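PDB 3V10: rhusiopathiae surface protein B from Erysipelothrix rhusiopathiae, which probably binds collagen as a cell-wall-anchored surface adhesin, through the collagen-binding region that makes up this chain. Local coordinates for residues K18-N23 against M148-Q153. Numbering follows the deposited sequence.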
loop_
_atom_site.group_PDB
_atom_site.type_symbol
_atom_site.label_atom_id
_atom_site.label_comp_id
_atom_site.label_asym_id
_atom_site.label_seq_id
_atom_site.Cartn_x
_atom_site.Cartn_y
_atom_site.Cartn_z
ATOM N N LYS A 18 -9.288 -7.726 -9.296
ATOM C CA LYS A 18 -10.268 -8.802 -9.304
ATOM C C LYS A 18 -9.520 -10.123 -9.250
ATOM O O LYS A 18 -8.310 -10.165 -9.473
ATOM C CB LYS A 18 -11.144 -8.728 -10.557
ATOM C CG LYS A 18 -12.040 -7.499 -10.594
ATOM C CD LYS A 18 -12.926 -7.494 -11.829
ATOM C CE LYS A 18 -13.863 -6.297 -11.831
ATOM N NZ LYS A 18 -14.684 -6.242 -13.074
ATOM N N GLY A 19 -10.234 -11.199 -8.950
ATOM C CA GLY A 19 -9.590 -12.495 -8.852
ATOM C C GLY A 19 -9.034 -12.726 -7.459
ATOM O O GLY A 19 -9.186 -11.882 -6.570
ATOM N N LEU A 20 -8.382 -13.868 -7.262
ATOM C CA LEU A 20 -7.813 -14.206 -5.966
ATOM C C LEU A 20 -6.707 -13.231 -5.574
ATOM O O LEU A 20 -5.712 -13.091 -6.281
ATOM C CB LEU A 20 -7.267 -15.634 -5.995
ATOM C CG LEU A 20 -6.722 -16.254 -4.708
ATOM C CD1 LEU A 20 -7.795 -16.260 -3.616
ATOM C CD2 LEU A 20 -6.256 -17.672 -5.007
ATOM N N ILE A 21 -6.893 -12.549 -4.450
ATOM C CA ILE A 21 -5.900 -11.600 -3.972
ATOM C C ILE A 21 -4.875 -12.394 -3.173
ATOM O O ILE A 21 -5.212 -13.061 -2.197
ATOM C CB ILE A 21 -6.557 -10.503 -3.115
ATOM C CG1 ILE A 21 -7.516 -9.693 -3.994
ATOM C CG2 ILE A 21 -5.489 -9.589 -2.510
ATOM C CD1 ILE A 21 -8.333 -8.664 -3.245
ATOM N N ASN A 22 -3.619 -12.306 -3.603
ATOM C CA ASN A 22 -2.527 -13.067 -3.002
ATOM C C ASN A 22 -1.910 -12.598 -1.680
ATOM O O ASN A 22 -1.600 -13.424 -0.816
ATOM C CB ASN A 22 -1.427 -13.242 -4.057
ATOM C CG ASN A 22 -0.285 -14.104 -3.575
ATOM O OD1 ASN A 22 0.758 -13.599 -3.158
ATOM N ND2 ASN A 22 -0.479 -15.418 -3.621
ATOM N N ASN A 23 -1.720 -11.289 -1.521
ATOM C CA ASN A 23 -1.126 -10.759 -0.296
ATOM C C ASN A 23 -1.601 -9.326 -0.032
ATOM O O ASN A 23 -2.106 -8.657 -0.936
ATOM C CB ASN A 23 0.402 -10.800 -0.396
ATOM C CG ASN A 23 0.931 -9.934 -1.516
ATOM O OD1 ASN A 23 0.777 -8.718 -1.492
ATOM N ND2 ASN A 23 1.554 -10.559 -2.511
ATOM N N MET A 148 -17.937 -10.131 -5.634
ATOM C CA MET A 148 -17.086 -11.032 -4.864
ATOM C C MET A 148 -15.636 -10.595 -4.734
ATOM O O MET A 148 -15.032 -10.069 -5.667
ATOM C CB MET A 148 -17.119 -12.452 -5.454
ATOM C CG MET A 148 -16.116 -13.438 -4.821
ATOM S SD MET A 148 -16.513 -14.084 -3.162
ATOM C CE MET A 148 -16.420 -12.706 -2.210
ATOM N N ILE A 149 -15.100 -10.822 -3.546
ATOM C CA ILE A 149 -13.715 -10.533 -3.230
ATOM C C ILE A 149 -13.190 -11.831 -2.639
ATOM O O ILE A 149 -13.768 -12.371 -1.688
ATOM C CB ILE A 149 -13.579 -9.393 -2.186
ATOM C CG1 ILE A 149 -13.914 -8.049 -2.839
ATOM C CG2 ILE A 149 -12.173 -9.390 -1.596
ATOM C CD1 ILE A 149 -13.767 -6.849 -1.910
ATOM N N THR A 150 -12.123 -12.350 -3.234
ATOM C CA THR A 150 -11.503 -13.584 -2.775
ATOM C C THR A 150 -10.097 -13.262 -2.294
ATOM O O THR A 150 -9.284 -12.718 -3.045
ATOM C CB THR A 150 -11.428 -14.630 -3.912
ATOM O OG1 THR A 150 -10.614 -14.126 -4.977
ATOM C CG2 THR A 150 -12.818 -14.919 -4.450
ATOM N N ILE A 151 -9.821 -13.599 -1.038
ATOM C CA ILE A 151 -8.524 -13.328 -0.437
ATOM C C ILE A 151 -7.836 -14.608 -0.002
ATOM O O ILE A 151 -8.413 -15.428 0.708
ATOM C CB ILE A 151 -8.663 -12.409 0.800
ATOM C CG1 ILE A 151 -9.196 -11.037 0.379
ATOM C CG2 ILE A 151 -7.312 -12.269 1.505
ATOM C CD1 ILE A 151 -9.527 -10.130 1.546
ATOM N N SER A 152 -6.593 -14.769 -0.430
ATOM C CA SER A 152 -5.826 -15.949 -0.079
ATOM C C SER A 152 -5.270 -15.867 1.333
ATOM O O SER A 152 -4.650 -14.873 1.716
ATOM C CB SER A 152 -4.668 -16.142 -1.055
ATOM O OG SER A 152 -3.784 -17.140 -0.575
ATOM N N GLN A 153 -5.505 -16.923 2.101
ATOM C CA GLN A 153 -4.999 -17.021 3.459
ATOM C C GLN A 153 -4.000 -18.163 3.412
ATOM O O GLN A 153 -4.357 -19.319 3.622
ATOM C CB GLN A 153 -6.126 -17.352 4.432
ATOM C CG GLN A 153 -7.108 -16.224 4.642
ATOM C CD GLN A 153 -8.263 -16.637 5.525
ATOM O OE1 GLN A 153 -9.185 -17.322 5.079
ATOM N NE2 GLN A 153 -8.213 -16.238 6.791
HETATM O O HOH W 1 -11.298 -10.617 -5.606
HETATM O O HOH W 2 -2.948 -12.841 2.149
#
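With CG anti to the backbone N (chi1 -175°), L20 extends its CD1 branch over the neighbouring backbone, while T150 holds OG1 between its own N and carbonyl carbon, which sets it against the L20 backbone, 3.0 Å from L20 CA. The two side chains cross at about a right angle, and L20 CD1 reaches on to S152, 3.7 Å from its N and close to its CB. On the other face of the sheet, I21 and I151 lie side by side, and the I21 CD1 methyl meets I149 CG2 at 4.2 Å. I28 and F30 of strand 28-35 back I21 and I149 respectively, and V61 and L63 lie against I151, consistent with this face packing toward the strands of the Ig-like domain.

The backbones supply the polar grip, and both groups of I21 are used. Its N donates to T150 O over 2.8 Å, with an N-H...O angle of 172°. Its O accepts from S152 N, also at 2.8 Å, with an angle of 168°. One residue bonding to the partners before and after the residue it faces, I151, is the parallel beta pattern. Around this pair the chains are joined through water: one molecule donates to G19 O and accepts from T150 N at 3.1 Å, and another donates to S152 O and, weakly, to N22 O.

Strand 150-153 is the middle of a small mixed sheet, with 131-134 antiparallel along its other edge, where I151 and Q153 make backbone bonds with A133 and K131. Two nearly straight bonds centred on one buried isoleucine, with solvent bridging both ends, imply a short parallel pairing that is apolar on the isoleucine side and more open on the side of L20 and T150.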